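Local coordinates for protein cypemycin cysteine dehydrogenase (decarboxylating) (Streptomyces sp, PDB 6JDD) that catalyses the flavin-dependent oxidative decarboxylation of the C-terminal cysteine of the cypemycin precursor peptide, a step in forming its aminovinyl-cysteine ring, at residues L103-A108 / E137-T142; K64-S69 / D74-V79. All coordinates share one frame; numbering follows the deposited sequence.

Interaction 1: residues L103-A108 / E137-T142. With FAD (flavin-adenine dinucleotide), chain B.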
loop_
_atom_site.group_PDB
_atom_site.type_symbol
_atom_site.label_atom_id
_atom_site.label_comp_id
_atom_site.label_asym_id
_atom_site.label_seq_id
_atom_site.Cartn_x
_atom_site.Cartn_y
_atom_site.Cartn_z
ATOM N N LEU A 103 -1.557 -27.973 -22.614
ATOM C CA LEU A 103 -2.435 -29.164 -22.599
ATOM C C LEU A 103 -1.687 -30.355 -23.215
ATOM O O LEU A 103 -1.639 -31.410 -22.623
ATOM C CB LEU A 103 -3.690 -28.798 -23.387
ATOM C CG LEU A 103 -4.792 -29.829 -23.348
ATOM C CD1 LEU A 103 -5.245 -30.132 -21.909
ATOM C CD2 LEU A 103 -5.923 -29.315 -24.212
ATOM N N ALA A 104 -1.078 -30.125 -24.367
ATOM C CA ALA A 104 -0.254 -31.095 -25.110
ATOM C C ALA A 104 0.927 -31.569 -24.271
ATOM O O ALA A 104 1.509 -32.570 -24.629
ATOM C CB ALA A 104 0.253 -30.456 -26.374
ATOM N N GLN A 105 1.300 -30.842 -23.222
ATOM C CA GLN A 105 2.532 -31.165 -22.482
ATOM C C GLN A 105 2.170 -31.681 -21.085
ATOM O O GLN A 105 3.067 -31.792 -20.228
ATOM C CB GLN A 105 3.435 -29.941 -22.490
ATOM C CG GLN A 105 3.972 -29.720 -23.885
ATOM C CD GLN A 105 4.534 -28.336 -24.138
ATOM O OE1 GLN A 105 4.725 -27.537 -23.214
ATOM N NE2 GLN A 105 4.818 -28.057 -25.411
ATOM N N GLY A 106 0.904 -31.946 -20.845
ATOM C CA GLY A 106 0.507 -32.556 -19.560
ATOM C C GLY A 106 0.568 -31.598 -18.375
ATOM O O GLY A 106 0.408 -32.051 -17.250
ATOM N N ARG A 107 0.657 -30.305 -18.624
ATOM C CA ARG A 107 0.807 -29.307 -17.543
ATOM C C ARG A 107 -0.491 -29.215 -16.728
ATOM O O ARG A 107 -1.584 -29.326 -17.282
ATOM C CB ARG A 107 1.239 -27.971 -18.141
ATOM C CG ARG A 107 2.540 -28.058 -18.938
ATOM C CD ARG A 107 3.715 -28.489 -18.061
ATOM N NE ARG A 107 3.765 -27.727 -16.825
ATOM C CZ ARG A 107 4.408 -26.602 -16.667
ATOM N NH1 ARG A 107 5.122 -26.130 -17.650
ATOM N NH2 ARG A 107 4.391 -25.944 -15.523
ATOM N N ALA A 108 -0.317 -29.058 -15.404
ATOM C CA ALA A 108 -1.414 -28.834 -14.443
ATOM C C ALA A 108 -1.105 -27.599 -13.595
ATOM O O ALA A 108 -1.359 -27.667 -12.397
ATOM C CB ALA A 108 -1.559 -30.053 -13.581
ATOM N N GLU A 137 3.047 -27.650 -34.372
ATOM C CA GLU A 137 2.268 -28.681 -35.101
ATOM C C GLU A 137 2.542 -30.026 -34.413
ATOM O O GLU A 137 1.594 -30.798 -34.304
ATOM C CB GLU A 137 2.568 -28.641 -36.604
ATOM C CG GLU A 137 1.847 -27.481 -37.306
ATOM C CD GLU A 137 2.560 -26.732 -38.472
ATOM O OE1 GLU A 137 3.446 -27.360 -39.188
ATOM O OE2 GLU A 137 2.236 -25.491 -38.716
ATOM N N ASN A 138 3.778 -30.272 -33.961
ATOM C CA ASN A 138 4.078 -31.573 -33.312
ATOM C C ASN A 138 3.318 -31.711 -32.007
ATOM O O ASN A 138 2.764 -32.809 -31.749
ATOM C CB ASN A 138 5.572 -31.860 -33.137
ATOM C CG ASN A 138 6.195 -32.406 -34.395
ATOM O OD1 ASN A 138 5.514 -32.750 -35.400
ATOM N ND2 ASN A 138 7.511 -32.438 -34.334
ATOM N N ASN A 139 3.344 -30.666 -31.209
ATOM C CA ASN A 139 2.591 -30.565 -29.918
ATOM C C ASN A 139 1.063 -30.706 -30.120
ATOM O O ASN A 139 0.445 -31.440 -29.355
ATOM C CB ASN A 139 2.975 -29.302 -29.152
ATOM C CG ASN A 139 4.363 -29.438 -28.570
ATOM O OD1 ASN A 139 4.564 -30.153 -27.624
ATOM N ND2 ASN A 139 5.367 -28.909 -29.224
ATOM N N VAL A 140 0.501 -30.099 -31.149
ATOM C CA VAL A 140 -0.913 -30.363 -31.571
ATOM C C VAL A 140 -1.173 -31.839 -31.967
ATOM O O VAL A 140 -2.271 -32.347 -31.593
ATOM C CB VAL A 140 -1.236 -29.474 -32.767
ATOM C CG1 VAL A 140 -2.557 -29.883 -33.366
ATOM C CG2 VAL A 140 -1.223 -28.019 -32.361
ATOM N N GLN A 141 -0.241 -32.487 -32.707
ATOM C CA GLN A 141 -0.348 -33.932 -33.061
ATOM C C GLN A 141 -0.388 -34.722 -31.744
ATOM O O GLN A 141 -1.110 -35.753 -31.681
ATOM C CB GLN A 141 0.806 -34.469 -33.938
ATOM C CG GLN A 141 0.630 -34.400 -35.449
ATOM C CD GLN A 141 1.703 -35.238 -36.136
ATOM O OE1 GLN A 141 2.782 -35.548 -35.582
ATOM N NE2 GLN A 141 1.415 -35.643 -37.377
ATOM N N THR A 142 0.409 -34.344 -30.761
ATOM C CA THR A 142 0.502 -35.121 -29.496
ATOM C C THR A 142 -0.874 -35.281 -28.852
ATOM O O THR A 142 -1.121 -36.300 -28.150
ATOM C CB THR A 142 1.497 -34.524 -28.511
ATOM O OG1 THR A 142 2.783 -34.586 -29.100
ATOM C CG2 THR A 142 1.596 -35.323 -27.243
HETATM P PA FAD B . 5.220 -24.110 -8.123
HETATM O O1A FAD B . 6.598 -23.542 -8.036
HETATM O O2A FAD B . 4.203 -23.652 -7.131
HETATM O O5B FAD B . 4.649 -23.895 -9.607
HETATM C C5B FAD B . 3.889 -22.693 -9.890
HETATM C C4B FAD B . 3.950 -22.402 -11.370
HETATM O O4B FAD B . 4.326 -21.015 -11.567
HETATM C C3B FAD B . 4.965 -23.225 -12.176
HETATM O O3B FAD B . 4.467 -23.530 -13.473
HETATM C C2B FAD B . 6.174 -22.288 -12.243
HETATM O O2B FAD B . 7.009 -22.553 -13.350
HETATM C C1B FAD B . 5.484 -20.935 -12.366
HETATM N N9A FAD B . 6.292 -19.820 -11.888
HETATM C C8A FAD B . 7.660 -19.704 -11.912
HETATM N N7A FAD B . 8.079 -18.569 -11.401
HETATM C C5A FAD B . 6.919 -17.904 -11.020
HETATM C C6A FAD B . 6.691 -16.652 -10.418
HETATM N N6A FAD B . 7.660 -15.808 -10.075
HETATM N N1A FAD B . 5.405 -16.303 -10.179
HETATM C C2A FAD B . 4.432 -17.157 -10.526
HETATM N N3A FAD B . 4.527 -18.355 -11.095
HETATM C C4A FAD B . 5.814 -18.670 -11.318
HETATM N N1 FAD B . -1.362 -31.343 -7.639
HETATM C C2 FAD B . -0.831 -32.586 -7.687
HETATM O O2 FAD B . -0.092 -32.924 -8.614
HETATM N N3 FAD B . -1.083 -33.514 -6.727
HETATM C C4 FAD B . -1.893 -33.246 -5.651
HETATM O O4 FAD B . -2.093 -34.111 -4.810
HETATM C C4X FAD B . -2.464 -31.962 -5.565
HETATM N N5 FAD B . -3.239 -31.688 -4.546
HETATM C C5X FAD B . -3.783 -30.433 -4.485
HETATM C C6 FAD B . -4.616 -30.120 -3.397
HETATM C C7 FAD B . -5.197 -28.881 -3.271
HETATM C C7M FAD B . -6.085 -28.580 -2.091
HETATM C C8 FAD B . -4.951 -27.894 -4.257
HETATM C C8M FAD B . -5.575 -26.527 -4.140
HETATM C C9 FAD B . -4.134 -28.188 -5.329
HETATM C C9A FAD B . -3.537 -29.452 -5.466
HETATM N N10 FAD B . -2.707 -29.782 -6.536
HETATM C C10 FAD B . -2.144 -31.042 -6.624
HETATM C "C1'" FAD B . -2.427 -28.782 -7.582
HETATM C "C2'" FAD B . -1.071 -28.128 -7.398
HETATM O "O2'" FAD B . -1.070 -27.352 -6.204
HETATM C "C3'" FAD B . -0.730 -27.227 -8.588
HETATM O "O3'" FAD B . -0.518 -28.033 -9.743
HETATM C "C4'" FAD B . 0.500 -26.346 -8.358
HETATM O "O4'" FAD B . 0.724 -25.528 -9.508
HETATM C "C5'" FAD B . 1.744 -27.153 -8.068
HETATM O "O5'" FAD B . 2.900 -26.272 -8.048
HETATM P P FAD B . 4.308 -26.837 -7.527
HETATM O O1P FAD B . 4.591 -28.122 -8.232
HETATM O O2P FAD B . 4.300 -26.820 -6.034
HETATM O O3P FAD B . 5.316 -25.709 -8.061
#
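Ala104, in the last turn of helix 97-104, faces Asn139 of helix 134-142, the two CA atoms 5.6 Å apart, and just beyond it the chain leaves the helix through a Schellman motif. Gly106 is the C-prime residue of that motif, with phi 73°, a backbone region that glycine, lacking a CB, enters without strain; its N bonds to Leu103 O, and Arg107 N bonds to Arg102 O. The small methyl of Ala104 suits this close approach, its CB lying 4.1 Å from Asn139 CB and also against the Asn139 carbonyl. Thr142 adds its CG2 methyl beside Ala104 O, while its OG1 turns back to Asn138 O, 3.2 Å away, so a polar residue presents carbon to the neighbouring helix.

The polar link joins two amides whose planes are 71° apart. Gln105, extended beyond CG, gives NE2 to Asn139 OD1 at 3.1 Å; the bond is nearly straight at hydrogen (172°), yet the donor sits above the carbonyl plane. Gln105 NE2 also bonds to Gln105 O of a third subunit, and Asn139 ND2 to Ile135 O, so each amide has a further partner. Past the turn, the segment reaches an FAD that is also bound by a second subunit. Arg107 NH2 makes a weak bond to the ribose O3B, and FAD O3' donates to Ala108 O at 2.8 Å.

Interaction 2: residues K64-S69 / D74-V79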
loop_
_atom_site.group_PDB
_atom_site.type_symbol
_atom_site.label_atom_id
_atom_site.label_comp_id
_atom_site.label_asym_id
_atom_site.label_seq_id
_atom_site.Cartn_x
_atom_site.Cartn_y
_atom_site.Cartn_z
ATOM N N LYS A 64 -21.325 -22.389 -12.222
ATOM C CA LYS A 64 -20.221 -21.774 -11.437
ATOM C C LYS A 64 -19.301 -20.995 -12.364
ATOM O O LYS A 64 -19.102 -21.427 -13.533
ATOM C CB LYS A 64 -19.450 -22.853 -10.691
ATOM C CG LYS A 64 -20.272 -23.557 -9.617
ATOM C CD LYS A 64 -21.228 -22.611 -8.847
ATOM C CE LYS A 64 -21.541 -23.042 -7.422
ATOM N NZ LYS A 64 -22.116 -24.411 -7.366
ATOM N N VAL A 65 -18.803 -19.871 -11.876
ATOM C CA VAL A 65 -17.848 -19.055 -12.659
ATOM C C VAL A 65 -16.644 -18.837 -11.767
ATOM O O VAL A 65 -16.828 -18.538 -10.607
ATOM C CB VAL A 65 -18.460 -17.735 -13.157
ATOM C CG1 VAL A 65 -17.442 -16.887 -13.895
ATOM C CG2 VAL A 65 -19.643 -17.970 -14.062
ATOM N N TRP A 66 -15.457 -19.071 -12.290
ATOM C CA TRP A 66 -14.215 -18.920 -11.500
ATOM C C TRP A 66 -13.024 -18.521 -12.368
ATOM O O TRP A 66 -12.984 -18.820 -13.578
ATOM C CB TRP A 66 -13.910 -20.157 -10.688
ATOM C CG TRP A 66 -14.131 -21.474 -11.358
ATOM C CD1 TRP A 66 -15.305 -22.158 -11.412
ATOM C CD2 TRP A 66 -13.150 -22.321 -11.977
ATOM N NE1 TRP A 66 -15.134 -23.356 -12.032
ATOM C CE2 TRP A 66 -13.821 -23.489 -12.379
ATOM C CE3 TRP A 66 -11.774 -22.209 -12.228
ATOM C CZ2 TRP A 66 -13.177 -24.536 -13.025
ATOM C CZ3 TRP A 66 -11.132 -23.248 -12.852
ATOM C CH2 TRP A 66 -11.831 -24.387 -13.252
ATOM N N VAL A 67 -12.101 -17.819 -11.740
ATOM C CA VAL A 67 -10.803 -17.486 -12.350
ATOM C C VAL A 67 -9.908 -18.708 -12.201
ATOM O O VAL A 67 -9.936 -19.349 -11.127
ATOM C CB VAL A 67 -10.206 -16.226 -11.731
ATOM C CG1 VAL A 67 -8.818 -15.987 -12.291
ATOM C CG2 VAL A 67 -11.116 -15.032 -11.995
ATOM N N ASP A 68 -9.215 -19.038 -13.288
ATOM C CA ASP A 68 -8.359 -20.237 -13.402
ATOM C C ASP A 68 -7.021 -20.001 -12.645
ATOM O O ASP A 68 -5.991 -19.667 -13.254
ATOM C CB ASP A 68 -8.155 -20.629 -14.875
ATOM C CG ASP A 68 -7.245 -21.851 -15.002
ATOM O OD1 ASP A 68 -7.272 -22.651 -14.062
ATOM O OD2 ASP A 68 -6.482 -21.976 -16.033
ATOM N N SER A 69 -7.077 -20.126 -11.335
ATOM C CA SER A 69 -5.905 -19.776 -10.453
ATOM C C SER A 69 -6.034 -20.582 -9.181
ATOM O O SER A 69 -7.139 -20.696 -8.685
ATOM C CB SER A 69 -5.741 -18.330 -10.112
ATOM O OG SER A 69 -4.792 -18.224 -9.074
ATOM N N ASP A 74 -13.110 -19.457 -5.473
ATOM C CA ASP A 74 -14.316 -20.022 -6.141
ATOM C C ASP A 74 -13.971 -21.323 -6.868
ATOM O O ASP A 74 -14.909 -21.975 -7.392
ATOM C CB ASP A 74 -14.955 -19.059 -7.144
ATOM C CG ASP A 74 -15.512 -17.797 -6.517
ATOM O OD1 ASP A 74 -16.009 -17.890 -5.377
ATOM O OD2 ASP A 74 -15.412 -16.727 -7.182
ATOM N N VAL A 75 -12.690 -21.684 -6.932
ATOM C CA VAL A 75 -12.269 -22.871 -7.721
ATOM C C VAL A 75 -12.884 -24.092 -7.058
ATOM O O VAL A 75 -12.611 -24.353 -5.894
ATOM C CB VAL A 75 -10.746 -22.992 -7.810
ATOM C CG1 VAL A 75 -10.323 -24.333 -8.352
ATOM C CG2 VAL A 75 -10.176 -21.911 -8.680
ATOM N N PRO A 76 -13.733 -24.869 -7.755
ATOM C CA PRO A 76 -14.390 -26.013 -7.130
ATOM C C PRO A 76 -13.394 -27.133 -6.890
ATOM O O PRO A 76 -12.450 -27.298 -7.650
ATOM C CB PRO A 76 -15.465 -26.432 -8.132
ATOM C CG PRO A 76 -14.916 -25.953 -9.443
ATOM C CD PRO A 76 -14.163 -24.669 -9.143
ATOM N N PRO A 77 -13.553 -27.903 -5.803
ATOM C CA PRO A 77 -12.601 -28.962 -5.486
ATOM C C PRO A 77 -12.508 -30.083 -6.531
ATOM O O PRO A 77 -11.414 -30.608 -6.687
ATOM C CB PRO A 77 -13.107 -29.529 -4.156
ATOM C CG PRO A 77 -14.557 -29.089 -4.064
ATOM C CD PRO A 77 -14.637 -27.786 -4.822
ATOM N N GLU A 78 -13.604 -30.373 -7.237
ATOM C CA GLU A 78 -13.677 -31.489 -8.221
ATOM C C GLU A 78 -12.817 -31.260 -9.476
ATOM O O GLU A 78 -12.679 -32.217 -10.263
ATOM C CB GLU A 78 -15.109 -31.719 -8.645
ATOM C CG GLU A 78 -15.684 -30.602 -9.478
ATOM C CD GLU A 78 -16.550 -29.612 -8.705
ATOM O OE1 GLU A 78 -17.483 -29.033 -9.353
ATOM O OE2 GLU A 78 -16.298 -29.418 -7.458
ATOM N N VAL A 79 -12.196 -30.091 -9.645
ATOM C CA VAL A 79 -11.139 -29.951 -10.690
ATOM C C VAL A 79 -10.082 -31.054 -10.476
ATOM O O VAL A 79 -9.534 -31.527 -11.468
ATOM C CB VAL A 79 -10.517 -28.537 -10.772
ATOM C CG1 VAL A 79 -11.571 -27.459 -10.998
ATOM C CG2 VAL A 79 -9.637 -28.191 -9.575
#
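A tryptophan on an edge strand of the parallel sheet, covered by the proline-rich loop that follows it, forms this contact: Trp66 of strand 65-67 packs under residues 74-79. The Trp66 and Pro76 side chains cross at about a right angle, and Pro76 CD makes a CH-pi contact over one face of the indole, 3.4 Å from the centroid of the five-membered ring and 15° off its normal. Proline suits the place because the C-H bonds of CD, next to the amide nitrogen, carry a slight positive charge on hydrogen, which matches the electron-rich indole face. Val75 CA stands over the same face, higher, 4.2 Å above the plane.

Two valines add carbon contacts to the six-membered part of the indole. With CG between the backbone N and the carbonyl carbon (chi1 41°), Trp66 carries its ring beneath the loop. Its CE3 meets Val75 CG2 at 3.9 Å, and CH2 meets Val79 CG1 at 3.8 Å. The branched Val75 also sets CG2 against two backbone oxygens, Ser69 O at 3.3 Å and Val67 O at 3.6 Å. Nearer the start of the loop, Asp74 contributes its CB, 3.9 Å from Trp66 CB, while its carboxylate has a long, weak ion pair with Arg58.

Trp66 bonds through its backbone to Val42 and Val44 of strand 39-44, and Asp68 to Val44, and the indole also meets His12 of strand 10-15. Val65 and Val67 pack on helix 54-60, whereas Val75 and Val79 touch Pro111 at the start of helix 111-118.

Both contacts belong to one Flavoprotein-family domain whose parallel sheet has the strand order 3-2-1-4-5-6, as in Rossmann-type folds, and interaction 2 closes before interaction 1 opens along the chain. Their centres are 23 Å apart and their nearest atoms about 8 Å, without touching. Interaction 2 lies at the edge strand 65-67, while interaction 1 joins the helices that follow strands 90-95 and 123-127. Helix 111-118 is common to their surroundings, through Gln117 for interaction 1 and Pro111 for interaction 2. No other chain touches interaction 2, although the side chain of Ser69 lies about 5 Å from a bound FAD; interaction 1 reaches neighbouring subunits and an FAD also bound by one, in keeping with a homo-oligomeric flavoenzyme.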